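Local coordinates for protein putative glycoside hydrolase (Parabacteroides distasonis ATCC 8503, PDB 3GYC) that is a putative glycoside hydrolase with a cellulase-like TIM-barrel fold that probably cleaves glycosidic bonds in carbohydrates, at residues L158-P163 with T303-G308; E187-M192 with E221-S226; Y210-D213 with K219-E222; G215-Y220 with Y231-W236. All blocks are in the same frame, centred on the assembly; numbering follows the deposited sequence. Where two conformers were deposited one is given.

Interaction 1 of 4, residues L158-P163 with T303-G308; sequences LCNEWP and TTECWG
Glu305 reaches across to meet Asn160 and Glu161 with its carboxylate alone. From CB the chain sets out with CG anti to the carbonyl carbon (chi1 -57°) and stays extended, with Met21 and His234 also in contact with it. Glu305 CD stands 3.9 Å from Glu161 OE2, where the two glutamates arrive from opposite directions. At the tip the oxygens divide the work. Glu305 OE1 faces Glu161 OE2 at 3.8 Å, two acidic side chains brought close together, while Glu305 OE2 lies 3.0 Å from Asn160 OD1. That second pair is acceptor against acceptor, with amide and carboxylate nearly coplanar, and Arg55 probably makes it tolerable: NH1 makes a salt bridge with Glu305 OE2 as NH2 bonds to Asn160 OD1. In this TIM barrel the segments leave strands 153-157 and 301-303, and an Asn-Glu pair after the fourth strand facing a glutamate after the seventh is consistent with the active site of clan GH-A glycosidases. Cutting Glu305 back to an alanine would probably leave Arg55 NH1 without its carboxylate mate, and the bridging water without the oxygen it donates to. That water spans the segments, donating to Glu305 OE2 at 2.6 Å and accepting a weak bond from Asn160 ND2. Asn160 ND2 makes another weak bond, 3.4 Å long, to Glu161 OE1, whose companion OE2 is bonded to His234.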
# COMPACT_ATOMS: atom_id res chain seq x y z
N LEU A 158 -5.44 -8.97 -1.42
CA LEU A 158 -6.89 -9.05 -1.20
C LEU A 158 -7.45 -8.05 -0.23
O LEU A 158 -8.66 -7.89 -0.17
CB LEU A 158 -7.35 -10.48 -0.84
CG LEU A 158 -7.55 -11.40 -2.06
CD1 LEU A 158 -6.26 -11.61 -2.79
CD2 LEU A 158 -8.15 -12.76 -1.66
N CYS A 159 -6.60 -7.41 0.57
CA CYS A 159 -7.08 -6.38 1.47
C CYS A 159 -5.98 -5.58 2.15
O CYS A 159 -5.14 -6.16 2.84
CB CYS A 159 -7.93 -7.01 2.58
SG CYS A 159 -8.80 -5.75 3.50
N ASN A 160 -6.00 -4.25 1.95
CA ASN A 160 -5.12 -3.35 2.67
C ASN A 160 -5.20 -3.54 4.17
O ASN A 160 -6.29 -3.50 4.73
CB ASN A 160 -5.51 -1.90 2.39
CG ASN A 160 -4.71 -0.91 3.21
OD1 ASN A 160 -3.51 -0.67 2.94
ND2 ASN A 160 -5.36 -0.31 4.22
N GLU A 161 -4.04 -3.72 4.82
CA GLU A 161 -3.96 -3.77 6.29
C GLU A 161 -4.94 -4.70 6.94
O GLU A 161 -5.66 -4.38 7.91
CB GLU A 161 -4.04 -2.36 6.87
CG GLU A 161 -2.84 -1.56 6.38
CD GLU A 161 -2.81 -0.10 6.77
OE1 GLU A 161 -3.88 0.46 7.14
OE2 GLU A 161 -1.70 0.49 6.66
N TRP A 162 -4.95 -5.91 6.39
CA TRP A 162 -5.76 -6.99 6.93
C TRP A 162 -5.37 -7.28 8.39
O TRP A 162 -4.19 -7.33 8.72
CB TRP A 162 -5.54 -8.24 6.09
CG TRP A 162 -6.36 -9.47 6.51
CD1 TRP A 162 -5.95 -10.50 7.29
CD2 TRP A 162 -7.72 -9.76 6.14
NE1 TRP A 162 -6.97 -11.42 7.43
CE2 TRP A 162 -8.06 -10.98 6.74
CE3 TRP A 162 -8.68 -9.09 5.37
CZ2 TRP A 162 -9.32 -11.56 6.58
CZ3 TRP A 162 -9.92 -9.65 5.22
CH2 TRP A 162 -10.24 -10.88 5.83
N PRO A 163 -6.36 -7.52 9.27
CA PRO A 163 -7.79 -7.53 9.01
C PRO A 163 -8.51 -6.34 9.65
O PRO A 163 -9.56 -6.52 10.23
CB PRO A 163 -8.22 -8.84 9.67
CG PRO A 163 -7.39 -8.90 10.89
CD PRO A 163 -6.07 -8.23 10.53
N THR A 303 7.00 -2.64 0.31
CA THR A 303 6.49 -1.67 1.27
C THR A 303 6.01 -0.47 0.46
O THR A 303 6.79 0.09 -0.32
CB THR A 303 7.53 -1.28 2.38
OG1 THR A 303 7.78 -2.39 3.26
CG2 THR A 303 7.02 -0.08 3.23
N THR A 304 4.72 -0.10 0.60
CA THR A 304 4.15 1.05 -0.10
C THR A 304 3.66 2.13 0.86
O THR A 304 3.30 3.22 0.44
CB THR A 304 2.97 0.64 -1.03
OG1 THR A 304 1.89 0.14 -0.25
CG2 THR A 304 3.44 -0.41 -2.08
N GLU A 305 3.69 1.84 2.17
CA GLU A 305 3.27 2.78 3.19
C GLU A 305 4.40 2.86 4.23
O GLU A 305 4.68 1.90 4.93
CB GLU A 305 1.93 2.35 3.77
CG GLU A 305 0.80 2.20 2.70
CD GLU A 305 -0.61 2.31 3.33
OE1 GLU A 305 -0.80 3.20 4.17
OE2 GLU A 305 -1.54 1.55 2.96
N CYS A 306 5.03 4.02 4.28
CA CYS A 306 6.29 4.21 4.96
C CYS A 306 6.68 5.68 4.76
O CYS A 306 5.95 6.40 4.05
CB CYS A 306 7.29 3.32 4.24
SG CYS A 306 7.18 3.61 2.41
N TRP A 307 7.76 6.17 5.38
CA TRP A 307 8.58 5.47 6.37
C TRP A 307 8.62 6.25 7.68
O TRP A 307 9.14 5.74 8.67
CB TRP A 307 10.06 5.32 5.93
CG TRP A 307 10.33 4.48 4.69
CD1 TRP A 307 10.52 4.94 3.45
CD2 TRP A 307 10.45 3.06 4.63
NE1 TRP A 307 10.71 3.90 2.58
CE2 TRP A 307 10.69 2.73 3.29
CE3 TRP A 307 10.38 2.03 5.57
CZ2 TRP A 307 10.84 1.43 2.86
CZ3 TRP A 307 10.53 0.74 5.15
CH2 TRP A 307 10.76 0.45 3.80
N GLY A 308 8.13 7.49 7.67
CA GLY A 308 8.22 8.39 8.85
C GLY A 308 6.93 8.58 9.61
O GLY A 308 6.69 7.92 10.61
O HOH W 1 -3.93 2.17 3.88

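Interaction 2 of 4, residues E187-M192 with E221-S226; sequences ESLRWM and EEVDCS
Two first torsions bring Leu189 and Val223 together: Leu189 turns CG anti to its carbonyl carbon (chi1 -65°), and Val223, in the conformer described, places CG1 anti to its backbone nitrogen (chi1 162°), so that the branched ends meet tip to tip. The setting is the outer face of the TIM barrel, where helix 186-200, running between strands 153-157 and 208-209 in the chain, meets the loop that follows the short helix 219-222. Val223 is where the backbone leaves that helix, and its side chain points toward Leu189. Both methyls of Leu189 lie near Val223 CG1. Leu189 CD2 lies 3.6 Å from Val223 CG1, a normal apolar distance, but the CD1 to CG1 separation is too short to be trusted, and Val223 was deposited in two conformers; the fine detail here is doubtful. Leu189 CD2 also comes within 4.2 Å of the carbonyl oxygen Asp224 O. Nothing polar joins the two segments, and the patch is small and near the surface. Deeper in, the same helix presents selenomethionine Met192 to Tyr210 and Phe212, and Ser188 OG bonds to Trp162 NE1. Beyond Val223 the loop is braced by Asp224, whose carboxylate reaches forward to Ser226 in an Asx turn: Asp224 OD1 takes the backbone N of Ser226 at 3.0 Å almost head-on to the C-O bond, and Ser226 OG at 2.7 Å on its syn lone pair.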
# COMPACT_ATOMS: atom_id res chain seq x y z
N GLU A 187 -8.58 -17.56 12.90
CA GLU A 187 -9.71 -17.25 12.01
C GLU A 187 -9.24 -16.50 10.78
O GLU A 187 -9.77 -16.70 9.68
CB GLU A 187 -10.78 -16.40 12.70
CG GLU A 187 -11.35 -16.96 14.01
CD GLU A 187 -10.48 -16.65 15.21
OE1 GLU A 187 -9.29 -17.06 15.20
OE2 GLU A 187 -11.00 -16.02 16.18
N SER A 188 -8.25 -15.63 10.97
CA SER A 188 -7.69 -14.84 9.87
C SER A 188 -6.90 -15.72 8.92
O SER A 188 -7.12 -15.69 7.70
CB SER A 188 -6.83 -13.70 10.43
OG SER A 188 -6.04 -13.09 9.42
N LEU A 189 -5.98 -16.49 9.48
CA LEU A 189 -5.16 -17.41 8.70
C LEU A 189 -6.00 -18.34 7.84
O LEU A 189 -5.68 -18.55 6.67
CB LEU A 189 -4.26 -18.26 9.61
CG LEU A 189 -3.19 -17.50 10.39
CD1 LEU A 189 -2.48 -18.45 11.32
CD2 LEU A 189 -2.21 -16.78 9.46
N ARG A 190 -7.09 -18.85 8.40
CA ARG A 190 -7.97 -19.78 7.70
C ARG A 190 -8.69 -19.12 6.54
O ARG A 190 -8.83 -19.70 5.47
CB ARG A 190 -9.00 -20.39 8.66
CG ARG A 190 -9.77 -21.56 8.07
N TRP A 191 -9.20 -17.93 6.78
CA TRP A 191 -9.86 -17.15 5.75
C TRP A 191 -8.91 -16.88 4.60
O TRP A 191 -9.24 -17.11 3.43
CB TRP A 191 -10.30 -15.81 6.35
CG TRP A 191 -10.87 -14.86 5.38
CD1 TRP A 191 -10.21 -14.22 4.39
CD2 TRP A 191 -12.22 -14.40 5.33
NE1 TRP A 191 -11.06 -13.41 3.70
CE2 TRP A 191 -12.31 -13.50 4.26
CE3 TRP A 191 -13.37 -14.68 6.08
CZ2 TRP A 191 -13.49 -12.84 3.92
CZ3 TRP A 191 -14.56 -14.03 5.75
CH2 TRP A 191 -14.61 -13.12 4.67
N MSE A 192 -7.74 -16.32 4.91
CA MSE A 192 -6.76 -15.99 3.90
C MSE A 192 -6.41 -17.23 3.09
O MSE A 192 -6.47 -17.20 1.86
CB MSE A 192 -5.49 -15.39 4.51
CG MSE A 192 -5.70 -14.01 5.11
SE MSE A 192 -4.04 -13.15 5.56
CE MSE A 192 -3.50 -14.22 7.07
N GLU A 221 7.18 -15.59 11.28
CA GLU A 221 7.93 -16.81 11.62
C GLU A 221 7.18 -17.77 12.55
O GLU A 221 7.38 -18.99 12.51
CB GLU A 221 9.23 -16.45 12.34
CG GLU A 221 10.30 -15.75 11.52
CD GLU A 221 11.53 -15.40 12.38
OE1 GLU A 221 11.42 -15.36 13.63
OE2 GLU A 221 12.62 -15.15 11.81
N GLU A 222 6.34 -17.23 13.41
CA GLU A 222 5.66 -18.04 14.41
C GLU A 222 4.40 -18.76 13.94
O GLU A 222 3.90 -19.60 14.66
CB GLU A 222 5.31 -17.15 15.61
CG GLU A 222 6.54 -16.51 16.22
CD GLU A 222 6.22 -15.34 17.12
OE1 GLU A 222 5.18 -15.35 17.81
OE2 GLU A 222 7.04 -14.40 17.13
N VAL A 223 3.89 -18.43 12.76
CA VAL A 223 2.67 -19.02 12.23
C VAL A 223 2.87 -19.47 10.78
O VAL A 223 3.71 -18.91 10.08
CB VAL A 223 1.54 -17.96 12.30
CG1 VAL A 223 0.38 -18.33 11.40
CG2 VAL A 223 1.10 -17.74 13.74
N ASP A 224 2.10 -20.46 10.33
CA ASP A 224 2.19 -20.92 8.93
C ASP A 224 1.44 -19.93 8.03
O ASP A 224 0.21 -19.89 8.01
CB ASP A 224 1.61 -22.33 8.72
CG ASP A 224 1.74 -22.82 7.24
OD1 ASP A 224 2.27 -22.08 6.37
OD2 ASP A 224 1.32 -23.97 6.94
N CYS A 225 2.19 -19.13 7.29
CA CYS A 225 1.63 -18.19 6.36
C CYS A 225 2.36 -18.34 5.03
O CYS A 225 2.53 -17.37 4.25
CB CYS A 225 1.73 -16.77 6.92
SG CYS A 225 3.40 -16.26 7.35
N SER A 226 2.76 -19.59 4.78
CA SER A 226 3.48 -19.96 3.58
C SER A 226 2.65 -19.72 2.33
O SER A 226 3.21 -19.59 1.26
CB SER A 226 3.93 -21.43 3.64
OG SER A 226 2.82 -22.32 3.71

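Interaction 3 of 4, residues Y210-D213 with K219-E222; sequences YSFD and KYEE
Phe212 and Tyr220 meet where the hydroxyl of Tyr220 comes up to the edge of the phenylalanine ring, near its plane. Phe212 CD2 lies 3.2 Å from Tyr220 OH and 3.7 Å from Tyr220 CZ. The rings cross obliquely, planes 43° apart and centroids 5.9 Å apart. Phe212 turns CG anti to its carbonyl carbon (chi1 -50°), which swings its ring toward the helix 219-222 and sets one face over Tyr210 O, 3.6 Å from the ring plane and beneath its centre. Trp183 stacks on Phe212 and also meets the Tyr220 ring, while Met192 packs in from helix 186-200; in this buried aromatic group the loop after strand 208-209 of the TIM barrel packs against helix 219-222. A serine in place of Phe212 would probably open a gap next to the Tyr220 ring and leave Trp183 without its stacking partner. The other side of helix 219-222 is looser and faces solvent. There Lys219 NZ forms a salt bridge with Glu222 OE1 at 3.1 Å, meeting the oxygen from above the carboxylate plane, and a cation-pi contact with Tyr184; Glu221 and Glu222 are exposed. Inside, a water donates to Tyr210 O at 3.0 Å and bonds to Tyr220 OH at 2.9 Å, and His233 ND1 takes part in a further bond to that hydroxyl. The buried Tyr220 oxygen is thus satisfied by polar partners, while the edge of Phe212, whose C-H groups carry slight positive charge, is likely to be a mildly favourable neighbour.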
# COMPACT_ATOMS: atom_id res chain seq x y z
N TYR A 210 -2.07 -10.80 1.34
CA TYR A 210 -2.86 -9.82 2.06
C TYR A 210 -1.81 -8.93 2.73
O TYR A 210 -0.78 -9.46 3.20
CB TYR A 210 -3.74 -10.42 3.13
CG TYR A 210 -5.03 -11.10 2.70
CD1 TYR A 210 -5.02 -12.30 2.02
CD2 TYR A 210 -6.27 -10.59 3.09
CE1 TYR A 210 -6.21 -12.97 1.69
CE2 TYR A 210 -7.45 -11.23 2.76
CZ TYR A 210 -7.42 -12.42 2.07
OH TYR A 210 -8.59 -13.05 1.76
N SER A 211 -2.02 -7.61 2.75
CA SER A 211 -1.04 -6.70 3.33
C SER A 211 -1.35 -6.39 4.80
O SER A 211 -2.50 -6.31 5.19
CB SER A 211 -0.92 -5.40 2.53
OG SER A 211 -2.13 -4.66 2.48
N PHE A 212 -0.28 -6.22 5.57
CA PHE A 212 -0.35 -6.03 6.99
C PHE A 212 0.40 -4.79 7.53
O PHE A 212 1.36 -4.32 6.91
CB PHE A 212 0.24 -7.25 7.68
CG PHE A 212 -0.30 -8.59 7.20
CD1 PHE A 212 -1.65 -8.78 6.98
CD2 PHE A 212 0.56 -9.68 7.09
CE1 PHE A 212 -2.13 -10.00 6.57
CE2 PHE A 212 0.09 -10.91 6.70
CZ PHE A 212 -1.26 -11.07 6.44
N ASP A 213 -0.07 -4.27 8.67
CA ASP A 213 0.61 -3.18 9.37
C ASP A 213 0.98 -3.55 10.83
O ASP A 213 1.60 -2.74 11.52
CB ASP A 213 -0.22 -1.90 9.36
CG ASP A 213 -1.59 -2.07 10.08
OD1 ASP A 213 -1.99 -3.21 10.40
OD2 ASP A 213 -2.26 -1.04 10.32
N LYS A 219 5.82 -12.50 13.81
CA LYS A 219 4.69 -13.44 13.66
C LYS A 219 4.77 -14.19 12.35
O LYS A 219 4.24 -15.29 12.23
CB LYS A 219 3.33 -12.78 13.66
CG LYS A 219 3.10 -11.75 14.68
CD LYS A 219 3.50 -12.14 16.02
CE LYS A 219 2.72 -13.30 16.57
NZ LYS A 219 2.89 -13.26 18.04
N TYR A 220 5.34 -13.55 11.34
CA TYR A 220 5.51 -14.24 10.08
C TYR A 220 6.25 -15.57 10.33
O TYR A 220 5.95 -16.55 9.69
CB TYR A 220 6.26 -13.39 9.06
CG TYR A 220 5.51 -12.23 8.43
CD1 TYR A 220 4.69 -12.43 7.31
CD2 TYR A 220 5.73 -10.94 8.84
CE1 TYR A 220 4.06 -11.39 6.70
CE2 TYR A 220 5.10 -9.87 8.23
CZ TYR A 220 4.27 -10.09 7.15
OH TYR A 220 3.65 -9.04 6.49
N GLU A 221 7.18 -15.59 11.28
CA GLU A 221 7.93 -16.81 11.62
C GLU A 221 7.18 -17.77 12.55
O GLU A 221 7.38 -18.99 12.51
CB GLU A 221 9.23 -16.45 12.34
CG GLU A 221 10.30 -15.75 11.52
CD GLU A 221 11.53 -15.40 12.38
OE1 GLU A 221 11.42 -15.36 13.63
OE2 GLU A 221 12.62 -15.15 11.81
N GLU A 222 6.34 -17.23 13.41
CA GLU A 222 5.66 -18.04 14.41
C GLU A 222 4.40 -18.76 13.94
O GLU A 222 3.90 -19.60 14.66
CB GLU A 222 5.31 -17.15 15.61
CG GLU A 222 6.54 -16.51 16.22
CD GLU A 222 6.22 -15.34 17.12
OE1 GLU A 222 5.18 -15.35 17.81
OE2 GLU A 222 7.04 -14.40 17.13
O HOH W 2 2.14 -9.08 3.96

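Interaction 4 of 4, residues G215-Y220 with Y231-W236; sequences GDVKKY and YEHHIW
Tyr220 lies flat against Tyr231 and ends at His233, so one ring serves two neighbours. Against Tyr231 it makes a face-to-face stack, centroids 3.9 Å apart and planes tilted by 22°; the two side chains slide past each other in opposite directions, which sets Tyr220 CD1 over the middle of the Tyr231 ring. Tyr231 gets there by holding CG anti to its carbonyl carbon, and its hydroxyl is bonded further out to Asn297. His233 does the reverse, with CG anti to its backbone nitrogen (chi1 -150°), a turn that brings ND1 to the Tyr220 hydroxyl: Tyr220 OH and His233 ND1 share a hydrogen bond of 2.8 Å, lying near both ring planes. As His233 NE2 bonds to His214 O, the imidazole is gripped at both nitrogens and its rotation is fixed. Val217 then puts CG1 over one face of His233, a CH-pi contact 4.0 Å from the ring centroid and 24° off its normal. The water on Tyr220 OH also accepts from Glu232 N at 2.9 Å, tying the phenol to the strand backbone. Glu232 points its CB away from the 215-220 segment, and Glu232 OE1 accepts from His234 NE2 at 2.8 Å on the syn side but well out of the carboxylate plane, with His234 ND1 going on to Glu161. Strand 231-232 and the residues that follow it turn Tyr231 and His233 to the helix side, and Glu232 and His234 to the interior, as in TIM barrels, here leading from an aromatic cluster to the probable active site.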
# COMPACT_ATOMS: atom_id res chain seq x y z
N GLY A 215 2.88 -4.46 13.94
CA GLY A 215 4.30 -4.16 14.19
C GLY A 215 5.23 -5.30 14.57
O GLY A 215 6.46 -5.19 14.44
N ASP A 216 4.64 -6.40 15.03
CA ASP A 216 5.41 -7.56 15.45
C ASP A 216 5.67 -8.45 14.25
O ASP A 216 4.99 -9.44 14.03
CB ASP A 216 4.63 -8.31 16.51
CG ASP A 216 5.40 -9.46 17.09
OD1 ASP A 216 6.54 -9.80 16.62
OD2 ASP A 216 4.81 -10.04 18.00
N VAL A 217 6.69 -8.11 13.50
CA VAL A 217 7.01 -8.82 12.26
C VAL A 217 7.49 -10.25 12.48
O VAL A 217 7.48 -11.05 11.54
CB VAL A 217 7.96 -8.01 11.41
CG1 VAL A 217 7.26 -6.71 11.00
CG2 VAL A 217 9.26 -7.73 12.16
N LYS A 218 7.87 -10.60 13.71
CA LYS A 218 8.25 -11.97 14.01
C LYS A 218 7.08 -12.96 13.87
O LYS A 218 7.33 -14.14 13.80
CB LYS A 218 8.84 -12.10 15.42
CG LYS A 218 10.10 -11.30 15.64
N LYS A 219 5.82 -12.50 13.81
CA LYS A 219 4.69 -13.44 13.66
C LYS A 219 4.77 -14.19 12.35
O LYS A 219 4.24 -15.29 12.23
CB LYS A 219 3.33 -12.78 13.66
CG LYS A 219 3.10 -11.75 14.68
CD LYS A 219 3.50 -12.14 16.02
CE LYS A 219 2.72 -13.30 16.57
NZ LYS A 219 2.89 -13.26 18.04
N TYR A 220 5.34 -13.55 11.34
CA TYR A 220 5.51 -14.24 10.08
C TYR A 220 6.25 -15.57 10.33
O TYR A 220 5.95 -16.55 9.69
CB TYR A 220 6.26 -13.39 9.06
CG TYR A 220 5.51 -12.23 8.43
CD1 TYR A 220 4.69 -12.43 7.31
CD2 TYR A 220 5.73 -10.94 8.84
CE1 TYR A 220 4.06 -11.39 6.70
CE2 TYR A 220 5.10 -9.87 8.23
CZ TYR A 220 4.27 -10.09 7.15
OH TYR A 220 3.65 -9.04 6.49
N TYR A 231 5.28 -10.44 1.06
CA TYR A 231 4.75 -9.71 2.18
C TYR A 231 4.77 -8.23 1.77
O TYR A 231 5.79 -7.73 1.23
CB TYR A 231 5.55 -9.88 3.50
CG TYR A 231 5.91 -11.28 3.94
CD1 TYR A 231 5.11 -12.38 3.62
CD2 TYR A 231 7.02 -11.49 4.76
CE1 TYR A 231 5.47 -13.65 4.05
CE2 TYR A 231 7.36 -12.75 5.21
CZ TYR A 231 6.57 -13.82 4.87
OH TYR A 231 6.93 -15.05 5.30
N GLU A 232 3.65 -7.54 1.99
CA GLU A 232 3.55 -6.10 1.75
C GLU A 232 3.35 -5.55 3.16
O GLU A 232 2.28 -5.67 3.70
CB GLU A 232 2.40 -5.76 0.79
CG GLU A 232 2.58 -4.42 0.01
CD GLU A 232 2.01 -3.17 0.67
OE1 GLU A 232 0.78 -3.12 0.89
OE2 GLU A 232 2.75 -2.19 0.90
N HIS A 233 4.41 -5.01 3.77
CA HIS A 233 4.34 -4.60 5.15
C HIS A 233 4.52 -3.11 5.28
O HIS A 233 5.41 -2.52 4.67
CB HIS A 233 5.36 -5.35 6.01
CG HIS A 233 4.88 -5.51 7.42
ND1 HIS A 233 4.13 -6.59 7.82
CD2 HIS A 233 4.94 -4.68 8.48
CE1 HIS A 233 3.78 -6.44 9.08
NE2 HIS A 233 4.26 -5.28 9.51
N HIS A 234 3.63 -2.48 6.05
CA HIS A 234 3.65 -1.04 6.21
C HIS A 234 4.47 -0.69 7.45
O HIS A 234 4.24 -1.26 8.51
CB HIS A 234 2.22 -0.49 6.28
CG HIS A 234 1.38 -0.87 5.10
ND1 HIS A 234 0.01 -0.67 5.06
CD2 HIS A 234 1.71 -1.46 3.92
CE1 HIS A 234 -0.45 -1.05 3.88
NE2 HIS A 234 0.54 -1.57 3.18
N ILE A 235 5.44 0.22 7.29
CA ILE A 235 6.41 0.53 8.35
C ILE A 235 6.62 2.02 8.47
O ILE A 235 7.13 2.65 7.55
CB ILE A 235 7.80 -0.10 8.05
CG1 ILE A 235 7.71 -1.61 8.06
CG2 ILE A 235 8.86 0.30 9.11
CD1 ILE A 235 9.01 -2.31 7.60
N TRP A 236 6.28 2.55 9.63
CA TRP A 236 6.52 3.97 9.93
C TRP A 236 7.21 4.15 11.28
O TRP A 236 6.84 3.51 12.25
CB TRP A 236 5.22 4.71 10.04
CG TRP A 236 4.40 4.81 8.78
CD1 TRP A 236 4.54 5.71 7.77
CD2 TRP A 236 3.26 4.04 8.50
NE1 TRP A 236 3.55 5.54 6.84
CE2 TRP A 236 2.76 4.49 7.25
CE3 TRP A 236 2.62 2.99 9.15
CZ2 TRP A 236 1.61 3.93 6.67
CZ3 TRP A 236 1.47 2.42 8.56
CH2 TRP A 236 0.99 2.89 7.34
O HOH W 2 2.14 -9.08 3.96

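In the fold
All four contacts belong to one TIM barrel but sit at different depths. Interaction 1 is buried almost at the chain's centre and is wholly polar, made of carboxylates, an amide and water. Interactions 3 and 4, their centres about 5 Å apart, are buried too, yet aromatic; they share Lys219, Tyr220 and a bridging water, and backbone bonds from Phe212 to Glu232 and His234 join them. Interaction 2, a small apolar touch at the surface about 20 Å from the centre, uses helix 219-222 as well. Glu161 to His234 and Glu232 to Thr304 bonds couple interaction 4 to interaction 1, while Trp162 to Ser188 reaches from interaction 1 to interaction 2.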